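PDB 7DRQ: Uly1 from Catenovulum maritimum, which probably cleaves the algal polysaccharide ulvan by beta-elimination, as an ulvan lyase of polysaccharide lyase family 24, and binds calcium ions. Local coordinates for residues 270-275 and 297-302; 208-213 and 266-271; 256-261 and 281-286. One frame throughout, in Å; residues are numbered along the deposited sequence.

Contact 1: residues 270-275 and 297-302; sequences DGKIRI and YSDDPS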
loop_
_atom_site.group_PDB
_atom_site.type_symbol
_atom_site.label_atom_id
_atom_site.label_comp_id
_atom_site.label_asym_id
_atom_site.label_seq_id
_atom_site.Cartn_x
_atom_site.Cartn_y
_atom_site.Cartn_z
ATOM N N ASP A 270 2.853 17.498 -1.638
ATOM C CA ASP A 270 2.942 18.957 -1.689
ATOM C C ASP A 270 1.910 19.609 -0.772
ATOM O O ASP A 270 1.117 20.454 -1.190
ATOM C CB ASP A 270 2.792 19.473 -3.119
ATOM C CG ASP A 270 3.212 20.937 -3.257
ATOM O OD1 ASP A 270 4.000 21.388 -2.399
ATOM O OD2 ASP A 270 2.749 21.634 -4.195
ATOM N N GLY A 271 1.910 19.179 0.495
ATOM C CA GLY A 271 1.112 19.824 1.523
ATOM C C GLY A 271 -0.380 19.578 1.468
ATOM O O GLY A 271 -1.134 20.295 2.141
ATOM N N LYS A 272 -0.844 18.606 0.688
ATOM C CA LYS A 272 -2.274 18.359 0.560
ATOM C C LYS A 272 -2.558 16.868 0.492
ATOM O O LYS A 272 -1.751 16.080 0.006
ATOM C CB LYS A 272 -2.870 19.019 -0.686
ATOM C CG LYS A 272 -2.682 20.527 -0.744
ATOM C CD LYS A 272 -3.317 21.128 -1.996
ATOM C CE LYS A 272 -2.988 22.623 -2.070
ATOM N NZ LYS A 272 -3.549 23.242 -3.295
ATOM N N ILE A 273 -3.735 16.499 0.968
ATOM C CA ILE A 273 -4.259 15.156 0.776
ATOM C C ILE A 273 -4.794 15.052 -0.647
ATOM O O ILE A 273 -5.592 15.889 -1.073
ATOM C CB ILE A 273 -5.356 14.867 1.810
ATOM C CG1 ILE A 273 -4.738 14.765 3.201
ATOM C CG2 ILE A 273 -6.099 13.609 1.464
ATOM C CD1 ILE A 273 -5.764 14.851 4.324
ATOM N N ARG A 274 -4.323 14.053 -1.402
ATOM C CA ARG A 274 -4.740 13.883 -2.795
ATOM C C ARG A 274 -4.925 12.402 -3.106
ATOM O O ARG A 274 -4.593 11.525 -2.306
ATOM C CB ARG A 274 -3.727 14.500 -3.781
ATOM C CG ARG A 274 -2.922 15.677 -3.242
ATOM C CD ARG A 274 -1.984 16.287 -4.293
ATOM N NE ARG A 274 -1.261 17.429 -3.729
ATOM C CZ ARG A 274 -1.287 18.666 -4.228
ATOM N NH1 ARG A 274 -1.975 18.935 -5.337
ATOM N NH2 ARG A 274 -0.611 19.636 -3.616
ATOM N N ILE A 275 -5.477 12.118 -4.287
ATOM C CA ILE A 275 -5.666 10.743 -4.736
ATOM C C ILE A 275 -5.409 10.659 -6.237
ATOM O O ILE A 275 -5.727 11.584 -6.992
ATOM C CB ILE A 275 -7.084 10.236 -4.385
ATOM C CG1 ILE A 275 -7.189 8.715 -4.565
ATOM C CG2 ILE A 275 -8.128 10.995 -5.206
ATOM C CD1 ILE A 275 -8.527 8.124 -4.076
ATOM N N TYR A 297 -7.461 16.488 -5.694
ATOM C CA TYR A 297 -6.769 16.907 -4.483
ATOM C C TYR A 297 -7.717 17.745 -3.641
ATOM O O TYR A 297 -8.683 18.321 -4.146
ATOM C CB TYR A 297 -5.480 17.689 -4.796
ATOM C CG TYR A 297 -5.725 19.019 -5.477
ATOM C CD1 TYR A 297 -5.928 20.177 -4.733
ATOM C CD2 TYR A 297 -5.754 19.112 -6.859
ATOM C CE1 TYR A 297 -6.157 21.389 -5.349
ATOM C CE2 TYR A 297 -5.991 20.329 -7.487
ATOM C CZ TYR A 297 -6.187 21.458 -6.727
ATOM O OH TYR A 297 -6.418 22.665 -7.347
ATOM N N SER A 298 -7.432 17.803 -2.346
ATOM C CA SER A 298 -8.246 18.555 -1.402
ATOM C C SER A 298 -7.470 19.766 -0.902
ATOM O O SER A 298 -6.293 19.652 -0.542
ATOM C CB SER A 298 -8.662 17.678 -0.221
ATOM O OG SER A 298 -9.274 18.480 0.785
ATOM N N ASP A 299 -8.125 20.923 -0.886
ATOM C CA ASP A 299 -7.549 22.123 -0.299
ATOM C C ASP A 299 -7.861 22.235 1.188
ATOM O O ASP A 299 -7.444 23.198 1.829
ATOM C CB ASP A 299 -8.036 23.367 -1.063
ATOM C CG ASP A 299 -7.261 23.584 -2.363
ATOM O OD1 ASP A 299 -6.094 23.151 -2.412
ATOM O OD2 ASP A 299 -7.797 24.171 -3.334
ATOM N N ASP A 300 -8.555 21.248 1.741
ATOM C CA ASP A 300 -8.895 21.186 3.154
ATOM C C ASP A 300 -7.806 20.410 3.887
ATOM O O ASP A 300 -7.506 19.268 3.497
ATOM C CB ASP A 300 -10.257 20.498 3.294
ATOM C CG ASP A 300 -10.743 20.339 4.726
ATOM O OD1 ASP A 300 -10.034 20.648 5.707
ATOM O OD2 ASP A 300 -11.892 19.869 4.861
ATOM N N PRO A 301 -7.176 20.977 4.922
ATOM C CA PRO A 301 -6.120 20.223 5.626
ATOM C C PRO A 301 -6.617 18.917 6.220
ATOM O O PRO A 301 -5.821 17.985 6.392
ATOM C CB PRO A 301 -5.638 21.186 6.723
ATOM C CG PRO A 301 -6.466 22.406 6.632
ATOM C CD PRO A 301 -7.399 22.327 5.465
ATOM N N SER A 302 -7.912 18.805 6.534
ATOM C CA SER A 302 -8.447 17.519 6.960
ATOM C C SER A 302 -8.756 16.596 5.788
ATOM O O SER A 302 -9.049 15.417 6.012
ATOM C CB SER A 302 -9.710 17.719 7.796
ATOM O OG SER A 302 -10.788 18.070 6.945
HETATM O O HOH W 1 -5.455 18.775 1.923
#
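The phenol ring of Y297 has R274 NH1 and K272 NZ on the same side, both approaching at a slant, while D299 OD1 lies at its edge in the ring plane. The R274 guanidinium is turned 40° against this ring and has the carbonyl carbon of D270 at its own edge. These groups sit at the end of the antiparallel hairpin of strands 272-280 and 290-298, within a sheet consistent with one blade of a beta-propeller. R274 and Y297 form a non-hydrogen-bonded pair, so their side chains leave one face together, and R274 CG packs 3.6 Å from Y297 CB. With CG between the backbone N and the carbonyl carbon (chi1 66°), the tyrosine ring runs alongside the arginine. Arginine suits the place because its head has several donors: NH2 and NE hold the turn before it, through D270 O (3.1 Å from NH2, in the guanidinium plane) and A269 O, while NH1 reaches Y295 OH on the partner strand. The extended chain of K272 passes the tyrosine ring and carries NZ to D299 OD1, a 2.7 Å salt bridge; K308 takes the other oxygen, so this aspartate probably balances two lysines. S298 N bonds to I273 O at 2.9 Å, pairing the two strands. Beyond this bond a water accepts the N-H of I273 and donates to S298 O and, at 2.6 Å, to D300 O.

Contact 2: residues 208-213 and 266-271; sequences TSHDGD and MKYADG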
loop_
_atom_site.group_PDB
_atom_site.type_symbol
_atom_site.label_atom_id
_atom_site.label_comp_id
_atom_site.label_asym_id
_atom_site.label_seq_id
_atom_site.Cartn_x
_atom_site.Cartn_y
_atom_site.Cartn_z
ATOM N N THR A 208 0.645 10.880 6.634
ATOM C CA THR A 208 0.751 11.928 7.641
ATOM C C THR A 208 0.909 13.286 6.972
ATOM O O THR A 208 1.477 13.401 5.885
ATOM C CB THR A 208 1.939 11.703 8.595
ATOM O OG1 THR A 208 3.149 11.544 7.839
ATOM C CG2 THR A 208 1.730 10.442 9.410
ATOM N N SER A 209 0.432 14.317 7.652
ATOM C CA SER A 209 0.548 15.675 7.146
ATOM C C SER A 209 1.777 16.377 7.727
ATOM O O SER A 209 2.462 15.864 8.614
ATOM C CB SER A 209 -0.711 16.467 7.481
ATOM O OG SER A 209 -0.708 16.800 8.861
ATOM N N HIS A 210 2.030 17.586 7.215
ATOM C CA HIS A 210 3.153 18.401 7.675
ATOM C C HIS A 210 3.102 18.617 9.181
ATOM O O HIS A 210 4.102 18.436 9.888
ATOM C CB HIS A 210 3.131 19.755 6.962
ATOM C CG HIS A 210 3.640 19.712 5.556
ATOM N ND1 HIS A 210 3.280 20.647 4.607
ATOM C CD2 HIS A 210 4.494 18.857 4.941
ATOM C CE1 HIS A 210 3.888 20.367 3.467
ATOM N NE2 HIS A 210 4.633 19.289 3.643
ATOM N N ASP A 211 1.937 19.003 9.681
ATOM C CA ASP A 211 1.709 19.332 11.080
ATOM C C ASP A 211 1.548 18.105 11.969
ATOM O O ASP A 211 1.239 18.261 13.158
ATOM C CB ASP A 211 0.470 20.216 11.198
ATOM C CG ASP A 211 0.705 21.609 10.662
ATOM O OD1 ASP A 211 1.865 21.917 10.305
ATOM O OD2 ASP A 211 -0.263 22.389 10.596
ATOM N N GLY A 212 1.732 16.903 11.434
ATOM C CA GLY A 212 1.703 15.711 12.256
ATOM C C GLY A 212 0.350 15.062 12.434
ATOM O O GLY A 212 0.197 14.230 13.334
ATOM N N ASP A 213 -0.640 15.414 11.619
ATOM C CA ASP A 213 -1.884 14.660 11.623
ATOM C C ASP A 213 -1.682 13.326 10.923
ATOM O O ASP A 213 -0.883 13.206 9.992
ATOM C CB ASP A 213 -3.004 15.443 10.939
ATOM C CG ASP A 213 -3.739 16.357 11.908
ATOM O OD1 ASP A 213 -4.029 15.919 13.046
ATOM O OD2 ASP A 213 -3.998 17.513 11.534
HETATM N N MSE A 266 -4.381 7.185 -2.078
HETATM C CA MSE A 266 -4.316 8.529 -1.544
HETATM C C MSE A 266 -2.940 8.729 -0.942
HETATM O O MSE A 266 -2.348 7.791 -0.391
HETATM C CB MSE A 266 -5.387 8.764 -0.469
HETATM C CG MSE A 266 -6.779 8.498 -0.941
HETATM SE SE MSE A 266 -8.053 8.918 0.505
HETATM C CE MSE A 266 -7.236 10.378 1.245
ATOM N N LYS A 267 -2.418 9.943 -1.080
ATOM C CA LYS A 267 -1.138 10.304 -0.492
ATOM C C LYS A 267 -1.212 11.734 -0.002
ATOM O O LYS A 267 -2.032 12.528 -0.465
ATOM C CB LYS A 267 0.020 10.204 -1.493
ATOM C CG LYS A 267 0.195 8.853 -2.145
ATOM C CD LYS A 267 1.353 8.914 -3.153
ATOM C CE LYS A 267 1.392 7.665 -4.010
ATOM N NZ LYS A 267 2.683 7.563 -4.785
ATOM N N TYR A 268 -0.323 12.068 0.930
ATOM C CA TYR A 268 -0.078 13.459 1.271
ATOM C C TYR A 268 1.078 13.929 0.402
ATOM O O TYR A 268 2.179 13.364 0.470
ATOM C CB TYR A 268 0.248 13.613 2.752
ATOM C CG TYR A 268 0.304 15.039 3.226
ATOM C CD1 TYR A 268 -0.859 15.724 3.574
ATOM C CD2 TYR A 268 1.520 15.695 3.362
ATOM C CE1 TYR A 268 -0.807 17.038 4.029
ATOM C CE2 TYR A 268 1.582 16.991 3.812
ATOM C CZ TYR A 268 0.432 17.658 4.155
ATOM O OH TYR A 268 0.541 18.952 4.612
ATOM N N ALA A 269 0.821 14.920 -0.442
ATOM C CA ALA A 269 1.787 15.333 -1.455
ATOM C C ALA A 269 1.696 16.837 -1.614
ATOM O O ALA A 269 0.587 17.381 -1.703
ATOM C CB ALA A 269 1.513 14.648 -2.800
ATOM N N ASP A 270 2.853 17.498 -1.638
ATOM C CA ASP A 270 2.942 18.957 -1.689
ATOM C C ASP A 270 1.910 19.609 -0.772
ATOM O O ASP A 270 1.117 20.454 -1.190
ATOM C CB ASP A 270 2.792 19.473 -3.119
ATOM C CG ASP A 270 3.212 20.937 -3.257
ATOM O OD1 ASP A 270 4.000 21.388 -2.399
ATOM O OD2 ASP A 270 2.749 21.634 -4.195
ATOM N N GLY A 271 1.910 19.179 0.495
ATOM C CA GLY A 271 1.112 19.824 1.523
ATOM C C GLY A 271 -0.380 19.578 1.468
ATOM O O GLY A 271 -1.134 20.295 2.141
HETATM O O HOH W 2 4.329 17.710 1.320
#
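S209 opens a type I turn that ends at G212 and brings its own CA to 6.3 Å from the CA of Y268, near the end of strand 261-269. The turn is closed by G212 N to S209 O and by S209 N to D213 O, with G212 at positive phi: a type I turn with a G1 bulge, in the hairpin between strands 201-208 and 214-220. The contact thus joins two neighbouring sheets, consistent with adjacent blades of a beta-propeller. Y268 suits the junction because its flat ring can lie beneath a backbone while its hydroxyl reaches farther. S209 CA stands 3.5 Å from the ring centroid, only 9° off the normal, in a CH-pi contact, and S209 CB covers the same face at CE1. S209 is small enough to sit so close, and its OG accepts the backbone N-H of D213, tying the side chain back into the turn. H210 is set across the tyrosine at about a right angle. Its CG lies beside the backbone N (chi1 -77°), which folds the imidazole over the end of the phenol: the edge of Y268 meets the face of H210 in a T-shaped pair, centroids 5.0 Å apart and planes at 83°. The H210 N-H also makes a weak bond to Y268 OH, 3.3 Å long but fairly straight. G271 fits at positive phi and without a side chain, since a CB would press on the imidazole; its CA lies 3.4 Å from H210 CE1. One water accepts from both G271 N, at 2.9 Å, and, weakly, H210 NE2.

Contact 3: residues 256-261 and 281-286; sequences EIKNWS and FNLPDR. With CA (calcium ion), chain E.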
loop_
_atom_site.group_PDB
_atom_site.type_symbol
_atom_site.label_atom_id
_atom_site.label_comp_id
_atom_site.label_asym_id
_atom_site.label_seq_id
_atom_site.Cartn_x
_atom_site.Cartn_y
_atom_site.Cartn_z
ATOM N N GLU A 256 -24.116 7.513 -12.005
ATOM C CA GLU A 256 -23.229 6.922 -13.002
ATOM C C GLU A 256 -23.981 5.864 -13.813
ATOM O O GLU A 256 -25.033 5.374 -13.405
ATOM C CB GLU A 256 -21.998 6.310 -12.320
ATOM C CG GLU A 256 -20.878 5.780 -13.266
ATOM C CD GLU A 256 -20.383 6.810 -14.271
ATOM O OE1 GLU A 256 -21.111 7.107 -15.246
ATOM O OE2 GLU A 256 -19.261 7.320 -14.093
ATOM N N ILE A 257 -23.427 5.512 -14.981
ATOM C CA ILE A 257 -24.113 4.539 -15.829
ATOM C C ILE A 257 -24.150 3.154 -15.192
ATOM O O ILE A 257 -25.017 2.342 -15.538
ATOM C CB ILE A 257 -23.473 4.459 -17.225
ATOM C CG1 ILE A 257 -21.997 4.067 -17.119
ATOM C CG2 ILE A 257 -23.633 5.771 -17.967
ATOM C CD1 ILE A 257 -21.389 3.611 -18.430
ATOM N N LYS A 258 -23.260 2.882 -14.239
ATOM C CA LYS A 258 -23.031 1.547 -13.709
ATOM C C LYS A 258 -22.180 1.694 -12.458
ATOM O O LYS A 258 -21.483 2.696 -12.286
ATOM C CB LYS A 258 -22.322 0.658 -14.747
ATOM C CG LYS A 258 -22.088 -0.796 -14.364
ATOM C CD LYS A 258 -21.137 -1.424 -15.353
ATOM C CE LYS A 258 -20.929 -2.926 -15.128
ATOM N NZ LYS A 258 -20.559 -3.280 -13.746
ATOM N N ASN A 259 -22.244 0.690 -11.588
ATOM C CA ASN A 259 -21.288 0.609 -10.491
ATOM C C ASN A 259 -19.864 0.528 -11.039
ATOM O O ASN A 259 -19.635 0.076 -12.158
ATOM C CB ASN A 259 -21.566 -0.623 -9.630
ATOM C CG ASN A 259 -22.862 -0.519 -8.842
ATOM O OD1 ASN A 259 -23.478 0.550 -8.744
ATOM N ND2 ASN A 259 -23.286 -1.644 -8.283
ATOM N N TRP A 260 -18.892 0.962 -10.230
ATOM C CA TRP A 260 -17.489 0.827 -10.613
ATOM C C TRP A 260 -16.661 0.617 -9.356
ATOM O O TRP A 260 -17.165 0.718 -8.238
ATOM C CB TRP A 260 -16.991 2.044 -11.409
ATOM C CG TRP A 260 -17.196 3.401 -10.757
ATOM C CD1 TRP A 260 -18.375 4.091 -10.632
ATOM C CD2 TRP A 260 -16.187 4.229 -10.156
ATOM N NE1 TRP A 260 -18.158 5.293 -9.995
ATOM C CE2 TRP A 260 -16.826 5.399 -9.688
ATOM C CE3 TRP A 260 -14.810 4.094 -9.967
ATOM C CZ2 TRP A 260 -16.128 6.430 -9.054
ATOM C CZ3 TRP A 260 -14.122 5.119 -9.324
ATOM C CH2 TRP A 260 -14.781 6.264 -8.873
ATOM N N SER A 261 -15.382 0.285 -9.552
ATOM C CA SER A 261 -14.433 0.081 -8.465
ATOM C C SER A 261 -13.178 0.901 -8.742
ATOM O O SER A 261 -12.880 1.254 -9.886
ATOM C CB SER A 261 -14.076 -1.402 -8.304
ATOM O OG SER A 261 -13.426 -1.620 -7.059
ATOM N N PHE A 281 -14.673 -0.659 -14.576
ATOM C CA PHE A 281 -16.092 -0.578 -14.808
ATOM C C PHE A 281 -16.752 -1.940 -15.025
ATOM O O PHE A 281 -17.899 -2.046 -14.884
ATOM C CB PHE A 281 -16.380 0.228 -16.092
ATOM C CG PHE A 281 -17.052 1.540 -15.900
ATOM C CD1 PHE A 281 -18.099 1.692 -15.072
ATOM C CD2 PHE A 281 -16.659 2.637 -16.642
ATOM C CE1 PHE A 281 -18.707 2.898 -14.913
ATOM C CE2 PHE A 281 -17.288 3.854 -16.511
ATOM C CZ PHE A 281 -18.330 3.977 -15.630
ATOM N N ASN A 282 -15.986 -2.923 -15.437
ATOM C CA ASN A 282 -16.530 -4.243 -15.736
ATOM C C ASN A 282 -17.624 -4.173 -16.786
ATOM O O ASN A 282 -18.570 -4.962 -16.764
ATOM C CB ASN A 282 -17.049 -4.933 -14.482
ATOM C CG ASN A 282 -16.000 -5.000 -13.389
ATOM O OD1 ASN A 282 -15.058 -5.799 -13.463
ATOM N ND2 ASN A 282 -16.159 -4.159 -12.375
ATOM N N LEU A 283 -17.517 -3.229 -17.689
ATOM C CA LEU A 283 -18.345 -3.277 -18.885
ATOM C C LEU A 283 -17.785 -4.299 -19.864
ATOM O O LEU A 283 -16.567 -4.481 -19.948
ATOM C CB LEU A 283 -18.375 -1.921 -19.565
ATOM C CG LEU A 283 -19.032 -0.776 -18.820
ATOM C CD1 LEU A 283 -18.488 0.537 -19.363
ATOM C CD2 LEU A 283 -20.541 -0.867 -19.007
ATOM N N PRO A 284 -18.641 -4.965 -20.642
ATOM C CA PRO A 284 -18.113 -5.810 -21.721
ATOM C C PRO A 284 -17.608 -4.917 -22.840
ATOM O O PRO A 284 -18.391 -4.428 -23.660
ATOM C CB PRO A 284 -19.323 -6.657 -22.143
ATOM C CG PRO A 284 -20.514 -5.821 -21.776
ATOM C CD PRO A 284 -20.113 -4.955 -20.598
ATOM N N ASP A 285 -16.308 -4.656 -22.857
ATOM C CA ASP A 285 -15.763 -3.632 -23.726
ATOM C C ASP A 285 -14.306 -3.972 -24.016
ATOM O O ASP A 285 -13.841 -5.079 -23.739
ATOM C CB ASP A 285 -15.921 -2.244 -23.093
ATOM C CG ASP A 285 -15.170 -2.107 -21.766
ATOM O OD1 ASP A 285 -14.424 -3.035 -21.381
ATOM O OD2 ASP A 285 -15.348 -1.074 -21.099
ATOM N N ARG A 286 -13.581 -3.004 -24.564
ATOM C CA ARG A 286 -12.180 -3.204 -24.906
ATOM C C ARG A 286 -11.276 -3.303 -23.681
ATOM O O ARG A 286 -10.110 -3.687 -23.827
ATOM C CB ARG A 286 -11.697 -2.059 -25.789
ATOM C CG ARG A 286 -11.739 -0.708 -25.086
ATOM C CD ARG A 286 -11.519 0.460 -26.035
ATOM N NE ARG A 286 -10.180 0.482 -26.627
ATOM C CZ ARG A 286 -9.452 1.586 -26.742
ATOM N NH1 ARG A 286 -9.933 2.751 -26.302
ATOM N NH2 ARG A 286 -8.258 1.540 -27.306
HETATM CA CA CA E . -14.334 -4.362 -19.296
HETATM O O HOH W 3 -18.571 -2.636 -12.024
HETATM O O HOH W 4 -13.357 -4.187 -16.986
HETATM O O HOH W 5 -14.818 -2.049 -18.569
HETATM O O HOH W 6 -14.372 -6.261 -20.990
HETATM O O HOH W 7 -15.052 -6.179 -18.063
#
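The ring of F281 is pushed edge-first among the side chains and carbonyls of 256-261. E256 crosses it at about a right angle, its CG at the ring edge, its CD 3.8 Å from F281 CZ and its carboxylate plane turned 72° against the ring. I257 also crosses the phenylalanine squarely, with CG1 near CZ, while K258 O lies in the ring plane at its edge. W260 comes in at a slant, with CB 3.8 Å from F281 CD1 and its five-membered ring inclined 65° to the phenyl ring. A wide, flat, apolar side chain suits this slot, where many partners meet its rim. E256 turns back on its own backbone: OE1 uses its anti lone pair to accept the I257 N-H at 2.8 Å. With alanine in place of E256, that N-H would probably lose its carboxylate acceptor and a gap would open beside F281 CZ. Both segments are loops at one end of a sheet consistent with a propeller blade, and 281-286 also forms a calcium site. There L283 O, at 2.3 Å, and D285 OD1, at 2.5 Å, bind the ion with four waters, and the backbone O of F287 completes the site. K258 and L283 run antiparallel past one another, K258 CD 3.7 Å from L283 CD2. The lysine chain runs extended until chi4 (-52°) bends NZ over to F281 O, a weak bond of 3.1 Å. NZ also donates to a water that lies 2.9 Å from N259 O, probably donating to it, and accepts from N282 ND2, whose amide also reaches S223 O.

In the fold
Along the chain from the N terminus, the 208-213 turn comes first, and contact 2 closes the loop from it to 266-271, linking two neighbouring sheets. Segment 256-261 lies inside that span, but its partner 281-286 lies beyond it, so contact 3 crosses contact 2. Contact 1 starts at D270 and G271, where contact 2 ends, and closes on 297-302, crossing contact 3 in turn. Contacts 1 and 2 touch, for R274 N pairs with K267 O between adjacent strands. Contact 3, about 8 Å from contact 1 at the nearest atoms, ties loops at the opposite end of strands 272-280 and 290-298.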